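Side-chain contacts in ComZ (Thermus thermophilus, PDB 6QVI), which is a competence-associated pilin that probably acts as a DNA receptor at the pilus tip, with a beta-solenoid domain joined to a pseudopilin-like one: residues A[473-478]-A[492-497]; A[289-294]-A[299-304]; A[24-29]-A[521-526]; A[53-58]-A[129-134]; A[337-342]-A[383-388]. One frame throughout, in Å; residues are numbered along the deposited sequence.

Contact 1 (A[473-478]-A[492-497]); sequences NQFCTT and AEVVYI
Phe475 and Val494 form the main apolar contact here. Their side chains come from opposite directions and meet in the interior of the beta-solenoid. CE2 of Phe475 lies 3.7 Å from CG2 of Val494. CZ of Phe475 is almost as near, so the methyl sits by the far end of the ring and meets it obliquely. The benzyl group of Phe475 stretches inward because CG is anti to the backbone N (chi1 -178°). Val494 offers its CG2 branch, which lies beside its own backbone N.

A second apolar pair continues the same interior row. CG2 of Thr477 touches CB of Ala492 at 3.6 Å. Thr477 thus divides its two branches by chemistry. The methyl faces Ala492, while OG1 hydrogen-bonds to the carbonyl O of Gly153. The buried hydroxyl is therefore satisfied, and no hydrogen bond joins the two segments themselves.

Cys476, between the two inward residues, is disulfide-bonded to Cys486, outside both segments.

The two strands are not partners in one sheet. Strand 474-478 pairs in parallel with 457-461 and 150-151, and strand 491-496 pairs in parallel with 465-467 and 153-157. Between these faces, the ring of Phe475 also meets that of Phe458, and Ala492 touches Val460 on strand 457-461.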
# COMPACT_ATOMS: atom_id res chain seq x y z
N ASN A 473 10.43 -2.03 11.25
CA ASN A 473 10.03 -2.18 12.63
C ASN A 473 10.40 -0.96 13.44
O ASN A 473 9.70 -0.65 14.42
CB ASN A 473 10.69 -3.43 13.20
CG ASN A 473 10.09 -3.82 14.51
OD1 ASN A 473 10.52 -3.34 15.57
ND2 ASN A 473 9.04 -4.65 14.46
N GLN A 474 11.43 -0.22 13.00
CA GLN A 474 11.86 1.02 13.62
C GLN A 474 12.48 1.92 12.55
O GLN A 474 13.14 1.45 11.63
CB GLN A 474 12.88 0.79 14.72
CG GLN A 474 12.33 0.42 16.08
CD GLN A 474 13.41 0.54 17.16
OE1 GLN A 474 13.56 -0.35 18.00
NE2 GLN A 474 14.16 1.66 17.15
N PHE A 475 12.31 3.22 12.72
CA PHE A 475 12.83 4.22 11.82
C PHE A 475 13.70 5.09 12.68
O PHE A 475 13.35 5.38 13.79
CB PHE A 475 11.69 5.03 11.26
CG PHE A 475 12.08 6.07 10.28
CD1 PHE A 475 12.57 7.26 10.68
CD2 PHE A 475 11.89 5.87 8.95
CE1 PHE A 475 12.90 8.21 9.78
CE2 PHE A 475 12.22 6.81 8.04
CZ PHE A 475 12.72 7.99 8.46
N CYS A 476 14.85 5.49 12.16
CA CYS A 476 15.80 6.27 12.91
C CYS A 476 16.63 7.20 12.06
O CYS A 476 16.98 6.89 10.95
CB CYS A 476 16.68 5.29 13.63
SG CYS A 476 18.19 5.91 14.34
N THR A 477 16.92 8.38 12.58
CA THR A 477 17.68 9.36 11.85
C THR A 477 18.98 9.61 12.53
O THR A 477 19.06 9.55 13.72
CB THR A 477 16.92 10.66 11.77
OG1 THR A 477 15.58 10.35 11.45
CG2 THR A 477 17.44 11.49 10.68
N THR A 478 20.03 9.88 11.78
CA THR A 478 21.30 10.09 12.42
C THR A 478 21.94 11.34 11.98
O THR A 478 21.60 11.85 10.92
CB THR A 478 22.28 9.01 12.04
OG1 THR A 478 22.10 8.71 10.66
CG2 THR A 478 22.05 7.81 12.86
N ALA A 492 15.52 14.06 8.40
CA ALA A 492 15.50 13.32 7.16
C ALA A 492 14.08 13.33 6.62
O ALA A 492 13.14 13.69 7.33
CB ALA A 492 16.00 11.89 7.37
N GLU A 493 13.90 12.95 5.35
CA GLU A 493 12.58 13.07 4.74
C GLU A 493 12.22 11.83 3.93
O GLU A 493 13.06 11.24 3.26
CB GLU A 493 12.49 14.37 3.91
CG GLU A 493 11.41 14.36 2.81
CD GLU A 493 11.20 15.70 2.12
OE1 GLU A 493 11.81 16.72 2.53
OE2 GLU A 493 10.36 15.76 1.21
N VAL A 494 10.94 11.46 3.97
CA VAL A 494 10.44 10.34 3.19
C VAL A 494 9.28 10.85 2.36
O VAL A 494 8.36 11.50 2.88
CB VAL A 494 9.98 9.15 4.06
CG1 VAL A 494 9.58 7.96 3.15
CG2 VAL A 494 11.05 8.73 5.09
N VAL A 495 9.28 10.53 1.08
CA VAL A 495 8.27 11.03 0.18
C VAL A 495 7.51 9.83 -0.36
O VAL A 495 8.06 9.01 -1.10
CB VAL A 495 8.88 11.86 -0.95
CG1 VAL A 495 7.81 12.32 -1.93
CG2 VAL A 495 9.60 13.06 -0.32
N TYR A 496 6.25 9.72 0.04
CA TYR A 496 5.48 8.57 -0.39
C TYR A 496 5.08 8.75 -1.84
O TYR A 496 4.42 9.72 -2.20
CB TYR A 496 4.27 8.36 0.51
CG TYR A 496 3.34 7.32 -0.05
CD1 TYR A 496 1.98 7.47 0.04
CD2 TYR A 496 3.83 6.12 -0.57
CE1 TYR A 496 1.13 6.52 -0.44
CE2 TYR A 496 2.97 5.15 -1.07
CZ TYR A 496 1.62 5.36 -0.99
OH TYR A 496 0.76 4.40 -1.48
N ILE A 497 5.46 7.79 -2.67
CA ILE A 497 5.07 7.77 -4.07
C ILE A 497 4.33 6.46 -4.32
O ILE A 497 4.93 5.38 -4.30
CB ILE A 497 6.27 7.90 -5.00
CG1 ILE A 497 6.97 9.22 -4.78
CG2 ILE A 497 5.84 7.78 -6.45
CD1 ILE A 497 8.10 9.48 -5.78

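Contact 2 (A[289-294]-A[299-304])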
# COMPACT_ATOMS: atom_id res chain seq x y z
N SER A 289 0.65 -15.82 -1.17
CA SER A 289 -0.38 -16.33 -0.26
C SER A 289 -0.38 -17.85 -0.15
O SER A 289 -0.72 -18.39 0.91
CB SER A 289 -1.76 -15.84 -0.69
OG SER A 289 -2.08 -16.20 -2.03
N ALA A 290 0.03 -18.56 -1.21
CA ALA A 290 0.10 -20.01 -1.14
C ALA A 290 1.22 -20.52 -0.22
O ALA A 290 1.12 -21.65 0.29
CB ALA A 290 0.26 -20.58 -2.54
N TYR A 291 2.31 -19.73 -0.02
CA TYR A 291 3.39 -20.28 0.77
C TYR A 291 3.10 -20.12 2.26
O TYR A 291 2.46 -19.15 2.68
CB TYR A 291 4.71 -19.59 0.43
CG TYR A 291 5.16 -19.80 -1.00
CD1 TYR A 291 4.59 -19.06 -2.05
CD2 TYR A 291 6.13 -20.74 -1.31
CE1 TYR A 291 4.99 -19.27 -3.39
CE2 TYR A 291 6.54 -20.96 -2.63
CZ TYR A 291 5.97 -20.22 -3.67
OH TYR A 291 6.39 -20.43 -4.97
N PRO A 292 3.59 -21.04 3.09
CA PRO A 292 3.34 -20.94 4.54
C PRO A 292 3.95 -19.69 5.13
O PRO A 292 3.36 -19.11 6.05
CB PRO A 292 3.99 -22.21 5.11
CG PRO A 292 4.96 -22.63 4.09
CD PRO A 292 4.37 -22.24 2.75
N THR A 293 5.10 -19.25 4.64
CA THR A 293 5.68 -18.02 5.17
C THR A 293 6.16 -17.15 4.02
O THR A 293 6.47 -17.65 2.92
CB THR A 293 6.89 -18.29 6.08
OG1 THR A 293 7.93 -18.87 5.28
CG2 THR A 293 6.57 -19.22 7.26
N TRP A 294 6.26 -15.85 4.29
CA TRP A 294 6.85 -14.94 3.31
C TRP A 294 8.25 -15.43 2.92
O TRP A 294 8.61 -15.39 1.74
CB TRP A 294 6.89 -13.52 3.90
CG TRP A 294 7.44 -12.41 3.02
CD1 TRP A 294 7.65 -12.45 1.66
CD2 TRP A 294 7.82 -11.08 3.44
NE1 TRP A 294 8.16 -11.24 1.21
CE2 TRP A 294 8.28 -10.39 2.29
CE3 TRP A 294 7.85 -10.43 4.68
CZ2 TRP A 294 8.73 -9.07 2.33
CZ3 TRP A 294 8.31 -9.12 4.73
CH2 TRP A 294 8.75 -8.45 3.56
N GLN A 299 12.06 -17.61 -1.22
CA GLN A 299 12.91 -18.71 -1.55
C GLN A 299 12.44 -19.41 -2.78
O GLN A 299 13.21 -19.73 -3.66
CB GLN A 299 12.95 -19.69 -0.40
CG GLN A 299 13.87 -19.31 0.72
CD GLN A 299 13.62 -20.12 1.95
OE1 GLN A 299 12.65 -20.83 2.03
NE2 GLN A 299 14.48 -20.01 2.91
N GLY A 300 11.15 -19.68 -2.84
CA GLY A 300 10.58 -20.37 -3.96
C GLY A 300 10.36 -19.58 -5.22
O GLY A 300 10.34 -20.16 -6.27
N LYS A 301 10.21 -18.28 -5.14
CA LYS A 301 9.98 -17.54 -6.36
C LYS A 301 11.19 -16.82 -6.86
O LYS A 301 11.13 -16.10 -7.83
CB LYS A 301 8.85 -16.58 -6.16
CG LYS A 301 7.51 -17.19 -6.48
CD LYS A 301 6.48 -16.12 -6.78
CE LYS A 301 6.02 -16.18 -8.22
NZ LYS A 301 5.82 -14.82 -8.80
N ALA A 302 12.31 -17.02 -6.22
CA ALA A 302 13.52 -16.37 -6.60
C ALA A 302 14.09 -16.88 -7.87
O ALA A 302 14.08 -18.05 -8.13
CB ALA A 302 14.54 -16.57 -5.54
N ALA A 303 14.61 -15.97 -8.66
CA ALA A 303 15.23 -16.35 -9.89
C ALA A 303 16.62 -16.74 -9.51
O ALA A 303 17.08 -17.80 -9.83
CB ALA A 303 15.27 -15.18 -10.83
N LEU A 304 17.30 -15.85 -8.82
CA LEU A 304 18.64 -16.07 -8.36
C LEU A 304 18.56 -16.17 -6.88
O LEU A 304 18.07 -15.28 -6.25
CB LEU A 304 19.49 -14.88 -8.74
CG LEU A 304 20.99 -15.05 -8.72
CD1 LEU A 304 21.55 -14.62 -7.40
CD2 LEU A 304 21.31 -16.50 -8.91
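Tyr291 holds Lys282 NZ with its carbonyl O through a hydrogen bond, and its ring reaches across to Gly300 and Lys301. The bond concerns the backbone. The contact itself is made by the side chain and has no hydrogen bond across it.

The ring of Tyr291 meets the C-terminal part of helix 294-301. Its CG is anti to the carbonyl carbon (chi1 -63°), which directs the phenol at Gly300 and Lys301. OH lies 3.7 Å from CG of Lys301 and 4.1 Å from C of Gly300. Both are van der Waals approaches to carbon. Gly300 has no side chain, and its CA comes within 4.3 Å of Tyr291 CE2. A CB at this position would point toward the ring and would probably be too close to it.

Lys301 crosses the tyrosine side chain at about a right angle. It contributes the first part of its chain. Beyond CG the chain bends at chi3 and chi4 and carries its ammonium end away from the ring.

The loop before the helix is also tied to it in other ways. Thr293 is the N-cap, and its OG1 accepts a hydrogen bond from the backbone N of Ala296. Cys288, just ahead of the segment, is disulfide-bonded to Cys297 in the helix.

The contact lies at the surface, with Tyr291 also resting on Ala296 and Cys297. The side chain of Trp294 sets off away from this contact, and its ring meets Tyr453 edge-to-face. After the helix, the chain enters strand 304-309, which runs parallel to strand 374-377.

Contact 3 (A[24-29]-A[521-526])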
# COMPACT_ATOMS: atom_id res chain seq x y z
N GLY A 24 -35.02 -4.02 -11.61
CA GLY A 24 -34.26 -2.95 -10.98
C GLY A 24 -33.22 -3.47 -10.01
O GLY A 24 -32.07 -3.03 -10.01
N LEU A 25 -33.62 -4.41 -9.16
CA LEU A 25 -32.72 -4.93 -8.15
C LEU A 25 -31.48 -5.56 -8.77
O LEU A 25 -30.38 -5.31 -8.30
CB LEU A 25 -33.41 -5.98 -7.30
CG LEU A 25 -32.50 -6.31 -6.12
CD1 LEU A 25 -32.64 -5.28 -5.03
CD2 LEU A 25 -32.81 -7.68 -5.58
N GLN A 26 -31.65 -6.34 -9.84
CA GLN A 26 -30.48 -7.05 -10.32
C GLN A 26 -29.60 -6.16 -11.17
O GLN A 26 -28.38 -6.38 -11.21
CB GLN A 26 -30.89 -8.34 -11.06
CG GLN A 26 -31.85 -9.21 -10.21
CD GLN A 26 -31.13 -10.24 -9.31
OE1 GLN A 26 -30.06 -10.76 -9.66
NE2 GLN A 26 -31.71 -10.52 -8.14
N LYS A 27 -30.16 -5.11 -11.75
CA LYS A 27 -29.33 -4.15 -12.46
C LYS A 27 -28.39 -3.44 -11.50
O LYS A 27 -27.17 -3.39 -11.71
CB LYS A 27 -30.20 -3.12 -13.17
CG LYS A 27 -29.51 -2.34 -14.25
CD LYS A 27 -30.02 -0.91 -14.22
CE LYS A 27 -29.38 -0.06 -15.30
NZ LYS A 27 -29.90 1.33 -15.16
N TYR A 28 -28.96 -2.90 -10.42
CA TYR A 28 -28.15 -2.11 -9.51
C TYR A 28 -27.43 -2.94 -8.46
O TYR A 28 -26.53 -2.42 -7.82
CB TYR A 28 -29.02 -1.04 -8.86
CG TYR A 28 -29.33 0.04 -9.86
CD1 TYR A 28 -30.52 0.02 -10.61
CD2 TYR A 28 -28.42 1.06 -10.09
CE1 TYR A 28 -30.80 1.03 -11.56
CE2 TYR A 28 -28.69 2.07 -11.01
CZ TYR A 28 -29.87 2.05 -11.75
OH TYR A 28 -30.10 3.05 -12.66
N LYS A 29 -27.76 -4.23 -8.30
CA LYS A 29 -26.88 -5.13 -7.57
C LYS A 29 -25.61 -5.37 -8.36
O LYS A 29 -24.52 -5.45 -7.77
CB LYS A 29 -27.59 -6.45 -7.28
CG LYS A 29 -26.70 -7.60 -6.73
CD LYS A 29 -27.56 -8.73 -6.10
CE LYS A 29 -27.90 -9.86 -7.10
NZ LYS A 29 -26.92 -10.98 -7.19
N LEU A 521 -26.80 -10.70 2.71
CA LEU A 521 -27.29 -11.12 4.02
C LEU A 521 -28.76 -11.51 3.99
O LEU A 521 -29.20 -12.32 4.82
CB LEU A 521 -27.10 -10.03 5.08
CG LEU A 521 -25.68 -9.54 5.42
CD1 LEU A 521 -25.72 -8.61 6.60
CD2 LEU A 521 -24.71 -10.69 5.68
N SER A 522 -29.52 -10.98 3.04
CA SER A 522 -30.93 -11.29 2.96
C SER A 522 -31.48 -10.86 1.62
O SER A 522 -30.97 -9.94 0.97
CB SER A 522 -31.71 -10.63 4.08
OG SER A 522 -31.77 -9.25 3.84
N TYR A 523 -32.57 -11.50 1.23
CA TYR A 523 -33.24 -11.08 0.01
C TYR A 523 -34.73 -11.28 0.16
O TYR A 523 -35.18 -12.28 0.73
CB TYR A 523 -32.67 -11.87 -1.15
CG TYR A 523 -33.55 -11.94 -2.34
CD1 TYR A 523 -33.37 -11.08 -3.41
CD2 TYR A 523 -34.52 -12.91 -2.43
CE1 TYR A 523 -34.16 -11.19 -4.54
CE2 TYR A 523 -35.31 -13.02 -3.54
CZ TYR A 523 -35.14 -12.17 -4.58
OH TYR A 523 -35.98 -12.32 -5.65
N GLU A 524 -35.50 -10.31 -0.34
CA GLU A 524 -36.92 -10.32 -0.10
C GLU A 524 -37.71 -9.71 -1.26
O GLU A 524 -37.28 -8.72 -1.86
CB GLU A 524 -37.16 -9.58 1.21
CG GLU A 524 -38.48 -8.89 1.39
CD GLU A 524 -38.59 -8.21 2.75
OE1 GLU A 524 -37.53 -7.88 3.36
OE2 GLU A 524 -39.74 -8.02 3.21
N ARG A 525 -38.85 -10.30 -1.59
CA ARG A 525 -39.77 -9.70 -2.55
C ARG A 525 -41.19 -9.76 -2.00
O ARG A 525 -41.65 -10.83 -1.58
CB ARG A 525 -39.70 -10.39 -3.91
CG ARG A 525 -39.74 -11.85 -3.87
CD ARG A 525 -40.21 -12.39 -5.17
NE ARG A 525 -40.28 -13.85 -5.12
CZ ARG A 525 -39.25 -14.67 -5.30
NH1 ARG A 525 -38.04 -14.17 -5.56
NH2 ARG A 525 -39.43 -15.98 -5.25
N ARG A 526 -41.90 -8.63 -2.01
CA ARG A 526 -43.27 -8.58 -1.51
C ARG A 526 -44.15 -7.95 -2.57
O ARG A 526 -43.80 -6.91 -3.13
CB ARG A 526 -43.40 -7.75 -0.21
CG ARG A 526 -42.55 -8.25 0.96
CD ARG A 526 -42.95 -7.62 2.30
NE ARG A 526 -44.27 -8.10 2.75
CZ ARG A 526 -45.39 -7.37 2.75
NH1 ARG A 526 -45.40 -6.14 2.24
NH2 ARG A 526 -46.53 -7.90 3.18
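Leu25 and Tyr523 both carry CG on the side remote from their backbone N, with chi1 of -171° and 158°. This sends the leucine branch out of helix 12-40 and the phenol out from strand 517-529 toward the helix. CD2 of Leu25 lies at the edge of the tyrosine ring, near its plane. It is 3.9 Å from CE1 of Tyr523 and 4.1 Å from CD1 of that ring. Gln26 adds a looser touch. Its NE2 is 4.4 Å from CE1 of Tyr523 and comes in obliquely.

The hydroxyl of Tyr523 has polar company. It makes a hydrogen bond with Glu22 OE1 of the same helix. Arg525 NH1 also donates to Tyr523 OH, but weakly, at 2.8 Å with an angle of 121° at the hydrogen. NH1 sits at the ring edge, in plane, with the guanidinium turned steeply to the ring, and Arg525 makes a cation-pi contact with Trp6.

A long N-terminal helix packed on an antiparallel sheet is the hallmark of pilin and pseudopilin domains. Here one ring makes both an apolar and a polar contact with the helix. Its carbon edge packs against a buried leucine, while its hydroxyl joins charged groups that would probably polarise it.

Contact 4 (A[53-58]-A[129-134])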
# COMPACT_ATOMS: atom_id res chain seq x y z
N THR A 53 -11.91 6.08 -1.01
CA THR A 53 -12.89 6.48 -0.01
C THR A 53 -13.94 5.38 0.10
O THR A 53 -14.37 4.83 -0.91
CB THR A 53 -13.53 7.85 -0.35
OG1 THR A 53 -14.64 8.07 0.52
CG2 THR A 53 -14.00 7.91 -1.80
N SER A 54 -14.38 5.09 1.33
CA SER A 54 -15.27 3.95 1.49
C SER A 54 -16.67 4.21 0.94
O SER A 54 -17.16 5.34 0.83
CB SER A 54 -15.39 3.52 2.95
OG SER A 54 -16.49 4.16 3.56
N LEU A 55 -17.34 3.09 0.72
CA LEU A 55 -18.68 3.09 0.18
C LEU A 55 -19.64 3.83 1.08
O LEU A 55 -20.60 4.45 0.60
CB LEU A 55 -19.11 1.64 0.02
CG LEU A 55 -19.77 1.24 -1.27
CD1 LEU A 55 -19.06 1.96 -2.38
CD2 LEU A 55 -19.49 -0.22 -1.37
N ALA A 56 -19.38 3.82 2.40
CA ALA A 56 -20.35 4.46 3.29
C ALA A 56 -20.41 5.97 3.11
O ALA A 56 -21.36 6.60 3.58
CB ALA A 56 -20.03 4.11 4.73
N ARG A 57 -19.47 6.55 2.38
CA ARG A 57 -19.43 7.98 2.17
C ARG A 57 -19.95 8.36 0.81
O ARG A 57 -19.80 9.50 0.39
CB ARG A 57 -18.01 8.51 2.32
CG ARG A 57 -17.44 8.40 3.72
CD ARG A 57 -17.04 9.77 4.23
NE ARG A 57 -16.55 10.63 3.16
CZ ARG A 57 -15.28 10.84 2.85
NH1 ARG A 57 -14.32 10.25 3.57
NH2 ARG A 57 -14.98 11.65 1.84
N GLY A 58 -20.58 7.43 0.12
CA GLY A 58 -21.21 7.74 -1.14
C GLY A 58 -20.69 6.84 -2.24
O GLY A 58 -19.84 5.98 -2.03
N ILE A 129 -20.69 -5.05 2.68
CA ILE A 129 -19.65 -4.71 1.72
C ILE A 129 -18.49 -4.05 2.45
O ILE A 129 -18.68 -3.03 3.12
CB ILE A 129 -20.14 -3.78 0.60
CG1 ILE A 129 -21.42 -4.34 -0.03
CG2 ILE A 129 -19.03 -3.56 -0.43
CD1 ILE A 129 -21.92 -3.43 -1.11
N SER A 130 -17.29 -4.61 2.29
CA SER A 130 -16.09 -4.00 2.83
C SER A 130 -14.97 -4.13 1.81
O SER A 130 -14.86 -5.15 1.12
CB SER A 130 -15.74 -4.63 4.18
OG SER A 130 -15.34 -5.98 4.04
N ASN A 131 -14.19 -3.06 1.65
CA ASN A 131 -13.08 -3.06 0.70
C ASN A 131 -11.74 -3.44 1.35
O ASN A 131 -11.56 -3.42 2.57
CB ASN A 131 -12.97 -1.69 0.02
CG ASN A 131 -14.05 -1.48 -1.05
OD1 ASN A 131 -13.95 -2.01 -2.16
ND2 ASN A 131 -15.11 -0.73 -0.70
N SER A 132 -10.77 -3.80 0.51
CA SER A 132 -9.46 -4.14 1.06
C SER A 132 -8.83 -2.92 1.69
O SER A 132 -8.26 -3.00 2.79
CB SER A 132 -8.53 -4.74 -0.00
OG SER A 132 -8.85 -6.09 -0.26
N ASP A 133 -8.95 -1.78 1.01
CA ASP A 133 -8.29 -0.53 1.38
C ASP A 133 -6.78 -0.74 1.54
O ASP A 133 -6.22 -0.75 2.65
CB ASP A 133 -8.94 0.07 2.64
CG ASP A 133 -8.34 1.44 3.01
OD1 ASP A 133 -7.65 2.04 2.15
OD2 ASP A 133 -8.56 1.90 4.16
N TYR A 134 -6.14 -0.92 0.39
CA TYR A 134 -4.69 -1.08 0.36
C TYR A 134 -4.06 0.13 1.03
O TYR A 134 -4.16 1.26 0.53
CB TYR A 134 -4.23 -1.21 -1.10
CG TYR A 134 -4.46 -2.60 -1.72
CD1 TYR A 134 -3.81 -3.72 -1.21
CD2 TYR A 134 -5.39 -2.79 -2.74
CE1 TYR A 134 -4.01 -4.99 -1.76
CE2 TYR A 134 -5.62 -4.06 -3.29
CZ TYR A 134 -4.92 -5.16 -2.79
OH TYR A 134 -5.11 -6.43 -3.30
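Leu55 packs on Ile129 where a short 3-10 turn lies against the end of strand 120-130, in the pseudopilin-like domain. Its CB points toward the strand but remains 5.2 Å from CG2 of Ile129. CG of Leu55 brings the chain a little closer. There the two branches part. CD1 turns aside from the isoleucine. CD2 makes the contact, at 3.5 Å from CG2 of Ile129 and 4.0 Å from its CD1. The same methyl is 4.1 Å from CB of Ile129. CD2 is thus set among the carbon atoms of one isoleucine side chain, and the two residues cross at a slant. On Ile129, CG2 is anti to the backbone N, and this turns that methyl toward the leucine. The side chain of Asn131 also borders Leu55.

The interface is buried and apolar. Leu55 also touches Arg39 of helix 12-40, and Ile129 touches Phe518 of the neighbouring strand 517-529. Leu55 thus touches both the helix and the sheet from its loop. Nearby, Cys51 forms a disulfide with Cys209.

The turn that presents Leu55 has its own backbone bonds. Arg57 N donates to Ser54 O, and Gly58 N donates to Leu55 O. OG1 of Thr53 sits 3.6 Å above the guanidinium plane of Arg57, over its centre.

Contact 5 (A[337-342]-A[383-388]); sequences TLDTQS and LNRPVD
A type II' beta turn from Leu338 to Gln341 meets the loop after strand 380-383, at the point where parallel strands 335-337 and 380-383 of the solenoid run out. Leu338 and Leu383 lie side by side and point the same way. CD1 of Leu338 is 3.6 Å from CG of Leu383, and both residues rest on Leu368.

Asp339 follows in the turn and lies alongside Asn384. Its CG is 3.9 Å from CB of Asn384, with carboxylate and amide planes 30° apart. OD1 of Asp339 meets the aliphatic part of Arg385, at 3.4 Å from CG and 3.5 Å from CD. The arginine chain bends at chi2 and chi3, and its NH2 forms a salt bridge with Glu366. Arg385 NE stays 4.6 Å from Asp339 OD1, too far for a salt bridge.

With an alanine at Asp339 the carboxylate is gone, and the methylenes of Arg385 would probably lose their packing partner and the guanidinium a nearby negative charge.

The chemistry is therefore mixed. Two leucines pack on the inner side. Outside them, carboxylate and guanidinium are likely to attract each other weakly, without a salt bridge.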
# COMPACT_ATOMS: atom_id res chain seq x y z
N THR A 337 29.63 -6.18 -1.79
CA THR A 337 29.76 -4.76 -1.93
C THR A 337 29.90 -4.55 -3.39
O THR A 337 30.63 -5.22 -4.03
CB THR A 337 30.90 -4.16 -1.12
OG1 THR A 337 31.80 -3.45 -1.96
CG2 THR A 337 31.63 -5.21 -0.38
N LEU A 338 29.20 -3.59 -3.93
CA LEU A 338 29.27 -3.38 -5.37
C LEU A 338 30.49 -2.52 -5.70
O LEU A 338 31.52 -3.07 -6.10
CB LEU A 338 27.99 -2.75 -5.87
CG LEU A 338 26.80 -3.69 -5.77
CD1 LEU A 338 25.68 -3.15 -6.56
CD2 LEU A 338 27.17 -4.99 -6.34
N ASP A 339 30.40 -1.20 -5.53
CA ASP A 339 31.58 -0.30 -5.67
C ASP A 339 32.18 -0.34 -7.09
O ASP A 339 31.44 -0.26 -8.08
CB ASP A 339 32.58 -0.63 -4.57
CG ASP A 339 33.42 0.58 -4.16
OD1 ASP A 339 33.33 1.62 -4.85
OD2 ASP A 339 34.14 0.50 -3.14
N THR A 340 33.50 -0.44 -7.23
CA THR A 340 34.24 -0.16 -8.47
C THR A 340 34.59 -1.37 -9.34
O THR A 340 35.34 -1.21 -10.32
CB THR A 340 35.51 0.62 -8.13
OG1 THR A 340 36.24 0.91 -9.32
CG2 THR A 340 36.37 -0.16 -7.16
N GLN A 341 34.21 -2.60 -9.00
CA GLN A 341 34.48 -3.70 -9.93
C GLN A 341 33.19 -4.39 -10.34
O GLN A 341 32.42 -4.84 -9.49
CB GLN A 341 35.50 -4.69 -9.38
CG GLN A 341 35.75 -5.74 -10.46
CD GLN A 341 36.68 -5.25 -11.58
OE1 GLN A 341 37.59 -4.44 -11.38
NE2 GLN A 341 36.41 -5.73 -12.81
N SER A 342 32.97 -4.47 -11.65
CA SER A 342 31.75 -5.03 -12.20
C SER A 342 31.56 -6.48 -11.79
O SER A 342 32.51 -7.27 -11.71
CB SER A 342 31.74 -4.93 -13.73
OG SER A 342 31.74 -3.58 -14.16
N LEU A 383 25.87 -1.02 -1.56
CA LEU A 383 26.09 -0.34 -2.83
C LEU A 383 26.79 0.94 -2.48
O LEU A 383 26.20 1.81 -1.82
CB LEU A 383 24.79 -0.06 -3.60
CG LEU A 383 23.93 -1.18 -4.10
CD1 LEU A 383 23.14 -1.67 -2.96
CD2 LEU A 383 23.02 -0.58 -5.14
N ASN A 384 28.04 1.05 -2.89
CA ASN A 384 28.89 2.09 -2.36
C ASN A 384 29.05 3.27 -3.30
O ASN A 384 29.76 4.21 -2.95
CB ASN A 384 30.26 1.50 -2.04
CG ASN A 384 30.92 2.19 -0.88
OD1 ASN A 384 31.64 1.58 -0.10
ND2 ASN A 384 30.69 3.50 -0.78
N ARG A 385 28.36 3.29 -4.44
CA ARG A 385 28.50 4.42 -5.34
C ARG A 385 27.16 4.67 -6.02
O ARG A 385 26.34 3.75 -6.11
CB ARG A 385 29.61 4.18 -6.38
CG ARG A 385 30.96 3.84 -5.76
CD ARG A 385 32.13 4.54 -6.43
NE ARG A 385 31.89 4.76 -7.84
CZ ARG A 385 32.48 5.73 -8.53
NH1 ARG A 385 33.32 6.56 -7.93
NH2 ARG A 385 32.21 5.88 -9.82
N PRO A 386 26.90 5.90 -6.48
CA PRO A 386 25.67 6.19 -7.21
C PRO A 386 25.44 5.21 -8.36
O PRO A 386 26.38 4.84 -9.08
CB PRO A 386 25.89 7.61 -7.73
CG PRO A 386 26.76 8.23 -6.70
CD PRO A 386 27.66 7.13 -6.17
N VAL A 387 24.21 4.77 -8.50
CA VAL A 387 23.92 3.75 -9.46
C VAL A 387 22.51 3.86 -9.97
O VAL A 387 21.60 4.12 -9.25
CB VAL A 387 24.13 2.41 -8.76
CG1 VAL A 387 23.55 2.47 -7.37
CG2 VAL A 387 23.55 1.25 -9.52
N ASP A 388 22.36 3.68 -11.27
CA ASP A 388 21.10 3.73 -11.94
C ASP A 388 20.62 2.33 -12.01
O ASP A 388 21.41 1.42 -12.18
CB ASP A 388 21.31 4.20 -13.36
CG ASP A 388 20.89 5.60 -13.58
OD1 ASP A 388 21.03 6.41 -12.64
OD2 ASP A 388 20.45 5.90 -14.69

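Overall arrangement
Contacts 1 and 5 lie in the solenoid, contact 2 probably with them, and contacts 3 and 4 in the pseudopilin-like part. Contacts 1 and 4 are buried and apolar, but contact 1 joins two different solenoid faces and contact 4 sets a loop on the end of an inner strand. Contact 2 is at the surface, where a tyrosine ring rests against a short helix. Contacts 3 and 5 are partly buried, and both combine leucine packing with charged groups. Contacts 3 and 4 reach neighbouring strands of one sheet, 517-529 and 120-130, with centres about 21 Å apart. Contacts 3 and 5 are farthest apart, about 62 Å between centres, on opposite sides of the chain's centre.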